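4-hydroxythreonine-4-phosphate dehydrogenase (Legionella pneumophila subsp. pneumophila, PDB 6XMY) probably catalyses the NAD(P)-dependent oxidation of 4-(phosphooxy)-L-threonine, a step of pyridoxine 5'-phosphate biosynthesis, with the help of a divalent metal ion. Local coordinates at residues A[9-15]-A[113-119]; A[30-36]-A[70-75]. All coordinates share one frame; numbering follows the deposited sequence.

Contact 1 of 2, residues A[9-15]-A[113-119]; sequences MNPLLIS and GEFSALV
Leu13 and Ile14 pair with Leu118 and Val119 as neighbouring parallel strands. Over residues 12-15 and 117-119 the axes of strands 12-15 and 117-120 come within 4.7 Å, 27° from aligned. Leu13 N donates to Ala117 O at 2.9 Å, Val119 N to Leu13 O, and Ser15 N to Val119 O. Nearer the N-terminal ends of the segments, Ser116 N donates to Pro11 O at 2.9 Å. Its OG, turned between its own N and carbonyl carbon (chi1 55°), donates to Asn10 O at 2.7 Å from above the carbonyl plane. Two bonds from one serine thus hold the residues around Asn10 and Pro11. Leu13 lays CD1 over the centre of the Phe115 ring, 3.9 Å from the centroid, a CH-pi contact. Pro11 O lies at its edge. On the face of Leu12 and Ile14, Leu12 CD2 meets Ala117 CB at 3.8 Å and Ile14 CD1 presses on Val119 CB at 3.5 Å. This is parallel beta pairing in the PdxA core; Leu118 and Ser15 lie close to Arg294 and His138, predicted to bind substrate. Helix 314-328 covers the Leu12 face and helix 96-111 the Leu13 face. Strand 37-41 borders strand 12-15 on its other edge.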
ATOM      1  N   MET A   9     -20.151  -0.357 -10.959  1.00 33.05           N
ATOM      2  CA  MET A   9     -18.747  -0.559 -11.303  1.00 30.66           C
ATOM      3  C   MET A   9     -18.341  -2.007 -11.038  1.00 26.02           C
ATOM      4  O   MET A   9     -18.899  -2.678 -10.162  1.00 25.54           O
ATOM      5  CB  MET A   9     -17.867   0.400 -10.482  1.00 30.37           C
ATOM      6  CG  MET A   9     -18.009   0.259  -8.947  1.00 31.45           C
ATOM      7  SD  MET A   9     -16.931   1.346  -7.971  1.00 32.22           S
ATOM      8  CE  MET A   9     -15.406   1.069  -8.844  1.00 27.52           C
ATOM      9  N   ASN A  10     -17.372  -2.502 -11.817  1.00 24.73           N
ATOM     10  CA  ASN A  10     -16.809  -3.818 -11.534  1.00 23.57           C
ATOM     11  C   ASN A  10     -16.246  -3.818 -10.116  1.00 18.45           C
ATOM     12  O   ASN A  10     -15.655  -2.820  -9.684  1.00 17.45           O
ATOM     13  CB  ASN A  10     -15.691  -4.171 -12.518  1.00 27.76           C
ATOM     14  CG  ASN A  10     -16.201  -4.886 -13.757  1.00 31.84           C
ATOM     15  OD1 ASN A  10     -15.632  -5.888 -14.198  1.00 33.99           O
ATOM     16  ND2 ASN A  10     -17.283  -4.383 -14.313  1.00 33.08           N
ATOM     17  N   PRO A  11     -16.410  -4.903  -9.365  1.00 16.24           N
ATOM     18  CA  PRO A  11     -16.074  -4.861  -7.937  1.00 15.34           C
ATOM     19  C   PRO A  11     -14.587  -4.674  -7.693  1.00 12.01           C
ATOM     20  O   PRO A  11     -13.737  -4.910  -8.553  1.00 12.58           O
ATOM     21  CB  PRO A  11     -16.540  -6.225  -7.408  1.00 16.80           C
ATOM     22  CG  PRO A  11     -17.497  -6.741  -8.439  1.00 17.41           C
ATOM     23  CD  PRO A  11     -17.003  -6.191  -9.754  1.00 16.92           C
ATOM     24  N   LEU A  12     -14.294  -4.242  -6.471  1.00 10.99           N
ATOM     25  CA  LEU A  12     -12.930  -4.167  -5.972  1.00 10.76           C
ATOM     26  C   LEU A  12     -12.543  -5.538  -5.438  1.00 10.93           C
ATOM     27  O   LEU A  12     -13.335  -6.202  -4.763  1.00 13.65           O
ATOM     28  CB  LEU A  12     -12.865  -3.154  -4.827  1.00 12.83           C
ATOM     29  CG  LEU A  12     -13.475  -1.777  -5.130  1.00 16.02           C
ATOM     30  CD1 LEU A  12     -13.707  -0.965  -3.851  1.00 19.83           C
ATOM     31  CD2 LEU A  12     -12.583  -1.019  -6.080  1.00 16.99           C
ATOM     32  N   LEU A  13     -11.324  -5.972  -5.747  1.00  9.06           N
ATOM     33  CA  LEU A  13     -10.837  -7.271  -5.291  1.00  9.13           C
ATOM     34  C   LEU A  13      -9.927  -7.067  -4.088  1.00  8.70           C
ATOM     35  O   LEU A  13      -8.992  -6.266  -4.151  1.00  9.42           O
ATOM     36  CB  LEU A  13     -10.070  -7.956  -6.422  1.00 11.10           C
ATOM     37  CG  LEU A  13      -9.734  -9.433  -6.267  1.00 11.71           C
ATOM     38  CD1 LEU A  13     -11.010 -10.256  -6.108  1.00 10.80           C
ATOM     39  CD2 LEU A  13      -8.920  -9.901  -7.478  1.00 12.80           C
ATOM     40  N   ILE A  14     -10.205  -7.777  -2.994  1.00  9.03           N
ATOM     41  CA  ILE A  14      -9.461  -7.610  -1.746  1.00  9.55           C
ATOM     42  C   ILE A  14      -8.661  -8.876  -1.495  1.00  8.49           C
ATOM     43  O   ILE A  14      -9.245  -9.947  -1.288  1.00 10.36           O
ATOM     44  CB  ILE A  14     -10.390  -7.338  -0.550  1.00  9.07           C
ATOM     45  CG1 ILE A  14     -11.530  -6.386  -0.919  1.00 12.65           C
ATOM     46  CG2 ILE A  14      -9.578  -6.843   0.670  1.00 11.79           C
ATOM     47  CD1 ILE A  14     -11.107  -5.035  -1.401  1.00 12.95           C
ATOM     48  N   SER A  15      -7.333  -8.774  -1.509  1.00  7.91           N
ATOM     49  CA  SER A  15      -6.523  -9.891  -1.034  1.00  8.88           C
ATOM     50  C   SER A  15      -6.578  -9.946   0.485  1.00  9.02           C
ATOM     51  O   SER A  15      -6.199  -8.983   1.158  1.00 10.63           O
ATOM     52  CB  SER A  15      -5.075  -9.756  -1.480  1.00 12.29           C
ATOM     53  OG  SER A  15      -4.270 -10.610  -0.689  1.00 11.48           O
ATOM     54  N   GLY A 113      -8.975  -6.616 -16.139  1.00 17.43           N
ATOM     55  CA  GLY A 113     -10.170  -5.811 -15.983  1.00 17.79           C
ATOM     56  C   GLY A 113     -11.343  -6.508 -15.334  1.00 16.26           C
ATOM     57  O   GLY A 113     -12.439  -5.939 -15.306  1.00 19.22           O
ATOM     58  N   GLU A 114     -11.149  -7.718 -14.803  1.00 16.07           N
ATOM     59  CA  GLU A 114     -12.245  -8.432 -14.156  1.00 16.40           C
ATOM     60  C   GLU A 114     -12.683  -7.722 -12.890  1.00 14.93           C
ATOM     61  O   GLU A 114     -13.844  -7.826 -12.482  1.00 16.41           O
ATOM     62  CB  GLU A 114     -11.802  -9.854 -13.821  1.00 19.64           C
ATOM     63  CG  GLU A 114     -11.514 -10.703 -15.035  1.00 30.24           C
ATOM     64  CD  GLU A 114     -12.778 -11.044 -15.780  1.00 39.70           C
ATOM     65  OE1 GLU A 114     -13.780 -11.373 -15.110  1.00 43.75           O
ATOM     66  OE2 GLU A 114     -12.779 -10.964 -17.027  1.00 43.99           O
ATOM     67  N   PHE A 115     -11.765  -6.997 -12.262  1.00 13.56           N
ATOM     68  CA  PHE A 115     -12.034  -6.213 -11.071  1.00 12.42           C
ATOM     69  C   PHE A 115     -11.402  -4.850 -11.274  1.00 13.55           C
ATOM     70  O   PHE A 115     -10.440  -4.712 -12.035  1.00 14.39           O
ATOM     71  CB  PHE A 115     -11.515  -6.936  -9.819  1.00 11.57           C
ATOM     72  CG  PHE A 115     -12.213  -8.240  -9.590  1.00 10.28           C
ATOM     73  CD1 PHE A 115     -13.398  -8.284  -8.878  1.00 12.72           C
ATOM     74  CD2 PHE A 115     -11.739  -9.401 -10.168  1.00 13.33           C
ATOM     75  CE1 PHE A 115     -14.085  -9.478  -8.713  1.00 10.56           C
ATOM     76  CE2 PHE A 115     -12.417 -10.596  -9.998  1.00 12.03           C
ATOM     77  CZ  PHE A 115     -13.586 -10.633  -9.266  1.00 13.12           C
ATOM     78  N   SER A 116     -11.975  -3.839 -10.628  1.00 12.89           N
ATOM     79  CA  SER A 116     -11.612  -2.465 -10.943  1.00 12.44           C
ATOM     80  C   SER A 116     -10.390  -1.973 -10.187  1.00 12.17           C
ATOM     81  O   SER A 116      -9.829  -0.938 -10.558  1.00 14.55           O
ATOM     82  CB  SER A 116     -12.790  -1.534 -10.664  1.00 14.29           C
ATOM     83  OG  SER A 116     -13.229  -1.692  -9.335  1.00 17.21           O
ATOM     84  N   ALA A 117      -9.976  -2.682  -9.141  1.00 11.51           N
ATOM     85  CA  ALA A 117      -8.833  -2.286  -8.329  1.00 10.35           C
ATOM     86  C   ALA A 117      -8.536  -3.429  -7.379  1.00 10.55           C
ATOM     87  O   ALA A 117      -9.395  -4.273  -7.114  1.00 11.27           O
ATOM     88  CB  ALA A 117      -9.114  -1.013  -7.522  1.00 12.02           C
ATOM     89  N   LEU A 118      -7.317  -3.418  -6.846  1.00 10.11           N
ATOM     90  CA  LEU A 118      -6.865  -4.397  -5.867  1.00  9.06           C
ATOM     91  C   LEU A 118      -6.570  -3.685  -4.554  1.00 10.08           C
ATOM     92  O   LEU A 118      -5.911  -2.640  -4.541  1.00 11.97           O
ATOM     93  CB  LEU A 118      -5.592  -5.086  -6.369  1.00 10.61           C
ATOM     94  CG  LEU A 118      -5.032  -6.207  -5.491  1.00 11.31           C
ATOM     95  CD1 LEU A 118      -6.022  -7.365  -5.388  1.00 12.52           C
ATOM     96  CD2 LEU A 118      -3.711  -6.686  -6.049  1.00 13.91           C
ATOM     97  N   VAL A 119      -7.063  -4.243  -3.457  1.00  8.52           N
ATOM     98  CA  VAL A 119      -6.764  -3.753  -2.112  1.00  8.20           C
ATOM     99  C   VAL A 119      -6.133  -4.908  -1.356  1.00  7.46           C
ATOM    100  O   VAL A 119      -6.661  -6.019  -1.373  1.00  9.61           O
ATOM    101  CB  VAL A 119      -8.034  -3.269  -1.390  1.00  8.71           C
ATOM    102  CG1 VAL A 119      -7.685  -2.626  -0.035  1.00 11.58           C
ATOM    103  CG2 VAL A 119      -8.822  -2.297  -2.277  1.00  9.22           C
TER

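Contact 2 of 2, residues A[30-36]-A[70-75]; sequences LAETDLP and KKAGYL
Lys70 reaches across to the loop 30-36 and buries its ammonium group among backbone carbonyls. NZ donates to Thr33 O at 2.8 Å and to Ala31 O at 2.9 Å. Within its own segment it also donates to Lys71 O and Tyr74 O. Four carbonyl oxygens surround one nitrogen that has at most three N-H, so at least one N-H must be shared. Their partial negative charges probably favour the protonated form. The chain starts with CG anti to the backbone N (chi1 168°) and bends at chi2 and chi4, curling NZ back over its own segment. Its methylenes pass along the loop, with CG 3.5 Å from Asp34 CA.

Ala31 O is shared. Gly73 N donates to it at 2.8 Å, and Lys70 NZ reaches it from the opposite face of the carbonyl plane. Gly73 has a positive phi of 91° in a type II turn from Lys71 to Tyr74, a conformation that suits glycine. On the buried side Leu75 packs against Ala31, CB to CB at 4.2 Å, and its CD1 comes near Ala31 CA.

The outer side is looser. Glu32 and Ala72 are exposed, and Ala72 CB lies 3.7 Å from Glu32 O. Glu32 OE2 comes no nearer than 3.9 Å to Gly73 CA. At the far end a water joins the segments, donating to Asp34 O and accepting from Lys70 N.

Thr33 OG1 braces the loop from within. It donates to Leu30 O and accepts from Leu35 N, the latter an ST turn. The arrangement is that of a connection from helix 23-29 to strand 37-41, tied to the turn that leads into the neighbouring strand 74-79 of the sheet.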
ATOM      1  N   LEU A  30     -15.732  -5.837   6.296  1.00 12.76           N
ATOM      2  CA  LEU A  30     -16.386  -5.255   5.133  1.00 13.20           C
ATOM      3  C   LEU A  30     -17.784  -5.812   4.913  1.00 12.44           C
ATOM      4  O   LEU A  30     -18.540  -5.242   4.117  1.00 12.43           O
ATOM      5  CB  LEU A  30     -15.516  -5.482   3.892  1.00 12.24           C
ATOM      6  CG  LEU A  30     -14.114  -4.869   4.004  1.00 12.26           C
ATOM      7  CD1 LEU A  30     -13.226  -5.240   2.825  1.00 12.24           C
ATOM      8  CD2 LEU A  30     -14.177  -3.345   4.170  1.00 15.02           C
ATOM      9  N   ALA A  31     -18.145  -6.906   5.594  1.00 13.22           N
ATOM     10  CA  ALA A  31     -19.439  -7.537   5.353  1.00 12.81           C
ATOM     11  C   ALA A  31     -20.586  -6.610   5.708  1.00 12.84           C
ATOM     12  O   ALA A  31     -21.659  -6.682   5.097  1.00 15.07           O
ATOM     13  CB  ALA A  31     -19.556  -8.842   6.140  1.00 15.48           C
ATOM     14  N   GLU A  32     -20.381  -5.722   6.670  1.00 14.63           N
ATOM     15  CA  GLU A  32     -21.458  -4.855   7.110  1.00 19.24           C
ATOM     16  C   GLU A  32     -21.595  -3.585   6.284  1.00 21.73           C
ATOM     17  O   GLU A  32     -22.548  -2.823   6.498  1.00 25.58           O
ATOM     18  CB  GLU A  32     -21.295  -4.547   8.599  1.00 26.03           C
ATOM     19  CG  GLU A  32     -21.529  -5.783   9.439  1.00 33.27           C
ATOM     20  CD  GLU A  32     -22.893  -6.395   9.161  1.00 39.08           C
ATOM     21  OE1 GLU A  32     -23.836  -5.647   8.819  1.00 41.25           O
ATOM     22  OE2 GLU A  32     -23.027  -7.628   9.269  1.00 44.19           O
ATOM     23  N   THR A  33     -20.692  -3.354   5.341  1.00 16.49           N
ATOM     24  CA  THR A  33     -20.735  -2.185   4.483  1.00 15.40           C
ATOM     25  C   THR A  33     -21.473  -2.509   3.188  1.00 15.09           C
ATOM     26  O   THR A  33     -21.836  -3.654   2.914  1.00 16.95           O
ATOM     27  CB  THR A  33     -19.318  -1.727   4.142  1.00 16.58           C
ATOM     28  OG1 THR A  33     -18.744  -2.622   3.175  1.00 14.65           O
ATOM     29  CG2 THR A  33     -18.442  -1.704   5.390  1.00 17.72           C
ATOM     30  N   ASP A  34     -21.683  -1.472   2.378  1.00 16.37           N
ATOM     31  CA  ASP A  34     -22.131  -1.627   0.999  1.00 18.25           C
ATOM     32  C   ASP A  34     -21.007  -1.336   0.012  1.00 17.45           C
ATOM     33  O   ASP A  34     -21.269  -0.976  -1.141  1.00 17.93           O
ATOM     34  CB  ASP A  34     -23.373  -0.776   0.718  1.00 21.45           C
ATOM     35  CG  ASP A  34     -23.093   0.704   0.798  1.00 30.59           C
ATOM     36  OD1 ASP A  34     -23.936   1.498   0.319  1.00 36.16           O
ATOM     37  OD2 ASP A  34     -22.024   1.079   1.318  1.00 31.83           O
ATOM     38  N   LEU A  35     -19.763  -1.473   0.447  1.00 14.61           N
ATOM     39  CA  LEU A  35     -18.635  -1.262  -0.443  1.00 13.44           C
ATOM     40  C   LEU A  35     -18.542  -2.444  -1.401  1.00 13.87           C
ATOM     41  O   LEU A  35     -18.682  -3.596  -0.975  1.00 16.45           O
ATOM     42  CB  LEU A  35     -17.345  -1.111   0.363  1.00 14.25           C
ATOM     43  CG  LEU A  35     -17.255   0.155   1.224  1.00 16.04           C
ATOM     44  CD1 LEU A  35     -16.156   0.027   2.266  1.00 17.01           C
ATOM     45  CD2 LEU A  35     -17.022   1.385   0.367  1.00 18.47           C
ATOM     46  N   PRO A  36     -18.341  -2.209  -2.679  1.00 14.17           N
ATOM     47  CA  PRO A  36     -18.475  -3.301  -3.662  1.00 13.38           C
ATOM     48  C   PRO A  36     -17.200  -4.128  -3.751  1.00 12.21           C
ATOM     49  O   PRO A  36     -16.325  -3.925  -4.598  1.00 15.44           O
ATOM     50  CB  PRO A  36     -18.742  -2.542  -4.960  1.00 17.03           C
ATOM     51  CG  PRO A  36     -18.005  -1.253  -4.776  1.00 16.08           C
ATOM     52  CD  PRO A  36     -18.149  -0.900  -3.327  1.00 15.97           C
ATOM     53  N   LYS A  70     -23.282  -4.335  -3.632  1.00 15.24           N
ATOM     54  CA  LYS A  70     -23.046  -5.000  -2.358  1.00 18.94           C
ATOM     55  C   LYS A  70     -24.196  -4.731  -1.399  1.00 19.59           C
ATOM     56  O   LYS A  70     -24.679  -3.601  -1.290  1.00 21.47           O
ATOM     57  CB  LYS A  70     -21.753  -4.458  -1.747  1.00 21.15           C
ATOM     58  CG  LYS A  70     -21.503  -4.838  -0.297  1.00 22.29           C
ATOM     59  CD  LYS A  70     -20.843  -6.187  -0.176  1.00 20.07           C
ATOM     60  CE  LYS A  70     -20.296  -6.426   1.220  1.00 13.75           C
ATOM     61  NZ  LYS A  70     -21.369  -6.346   2.248  1.00 14.46           N
ATOM     62  N   LYS A  71     -24.626  -5.776  -0.694  1.00 19.10           N
ATOM     63  CA  LYS A  71     -25.643  -5.658   0.340  1.00 18.93           C
ATOM     64  C   LYS A  71     -25.030  -5.960   1.701  1.00 17.72           C
ATOM     65  O   LYS A  71     -24.212  -6.878   1.833  1.00 15.76           O
ATOM     66  CB  LYS A  71     -26.807  -6.617   0.081  1.00 17.56           C
ATOM     67  CG  LYS A  71     -27.481  -6.412  -1.272  1.00 24.05           C
ATOM     68  CD  LYS A  71     -28.138  -5.040  -1.369  1.00 28.61           C
ATOM     69  CE  LYS A  71     -29.473  -5.003  -0.622  1.00 32.21           C
ATOM     70  NZ  LYS A  71     -30.282  -3.791  -0.953  1.00 34.45           N
ATOM     71  N   ALA A  72     -25.430  -5.182   2.705  1.00 18.31           N
ATOM     72  CA  ALA A  72     -24.937  -5.381   4.063  1.00 17.21           C
ATOM     73  C   ALA A  72     -25.311  -6.771   4.567  1.00 17.62           C
ATOM     74  O   ALA A  72     -26.394  -7.288   4.274  1.00 19.40           O
ATOM     75  CB  ALA A  72     -25.525  -4.313   4.987  1.00 19.56           C
ATOM     76  N   GLY A  73     -24.395  -7.389   5.319  1.00 15.38           N
ATOM     77  CA  GLY A  73     -24.611  -8.707   5.875  1.00 16.71           C
ATOM     78  C   GLY A  73     -24.150  -9.850   5.000  1.00 15.87           C
ATOM     79  O   GLY A  73     -24.140 -11.003   5.461  1.00 18.00           O
ATOM     80  N   TYR A  74     -23.767  -9.572   3.759  1.00 14.95           N
ATOM     81  CA  TYR A  74     -23.229 -10.572   2.856  1.00 15.16           C
ATOM     82  C   TYR A  74     -21.769 -10.266   2.569  1.00 14.88           C
ATOM     83  O   TYR A  74     -21.326  -9.113   2.635  1.00 16.84           O
ATOM     84  CB  TYR A  74     -24.012 -10.606   1.541  1.00 15.55           C
ATOM     85  CG  TYR A  74     -25.424 -11.090   1.734  1.00 14.89           C
ATOM     86  CD1 TYR A  74     -26.420 -10.229   2.184  1.00 16.20           C
ATOM     87  CD2 TYR A  74     -25.761 -12.416   1.489  1.00 15.12           C
ATOM     88  CE1 TYR A  74     -27.713 -10.672   2.368  1.00 14.48           C
ATOM     89  CE2 TYR A  74     -27.053 -12.863   1.676  1.00 15.12           C
ATOM     90  CZ  TYR A  74     -28.017 -11.992   2.110  1.00 16.57           C
ATOM     91  OH  TYR A  74     -29.297 -12.446   2.289  1.00 18.52           O
ATOM     92  N   LEU A  75     -21.013 -11.315   2.285  1.00 12.13           N
ATOM     93  CA  LEU A  75     -19.638 -11.152   1.852  1.00 11.49           C
ATOM     94  C   LEU A  75     -19.411 -12.112   0.699  1.00  8.99           C
ATOM     95  O   LEU A  75     -19.664 -13.317   0.829  1.00 11.35           O
ATOM     96  CB  LEU A  75     -18.668 -11.444   2.996  1.00 11.62           C
ATOM     97  CG  LEU A  75     -17.252 -10.933   2.739  1.00 12.65           C
ATOM     98  CD1 LEU A  75     -17.212  -9.419   2.598  1.00 13.13           C
ATOM     99  CD2 LEU A  75     -16.392 -11.385   3.894  1.00 14.05           C
TER
HETATM  100  O   HOH W   1     -22.682  -1.482  -3.621  1.00 25.80           O

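Overall arrangement
Both contacts reach the same run of parallel strands, and contact 2 is nested in the chain between the two segments of contact 1. Contact 1 is the more buried and joins neighbouring strands by regular backbone pairing, with apolar packing on the two faces. Contact 2 lies further from the chain centre and is partly exposed. It joins the loop and turn before two strands, relying on the buried amine of Lys70, probably charged, and backbone carbonyls. The two meet where Leu12 N probably donates to Pro36 O at 2.8 Å, as strand 12-15 comes alongside strand 37-41. Ile14 also packs on Leu30, and helix 314-328 touches side chains of both contacts.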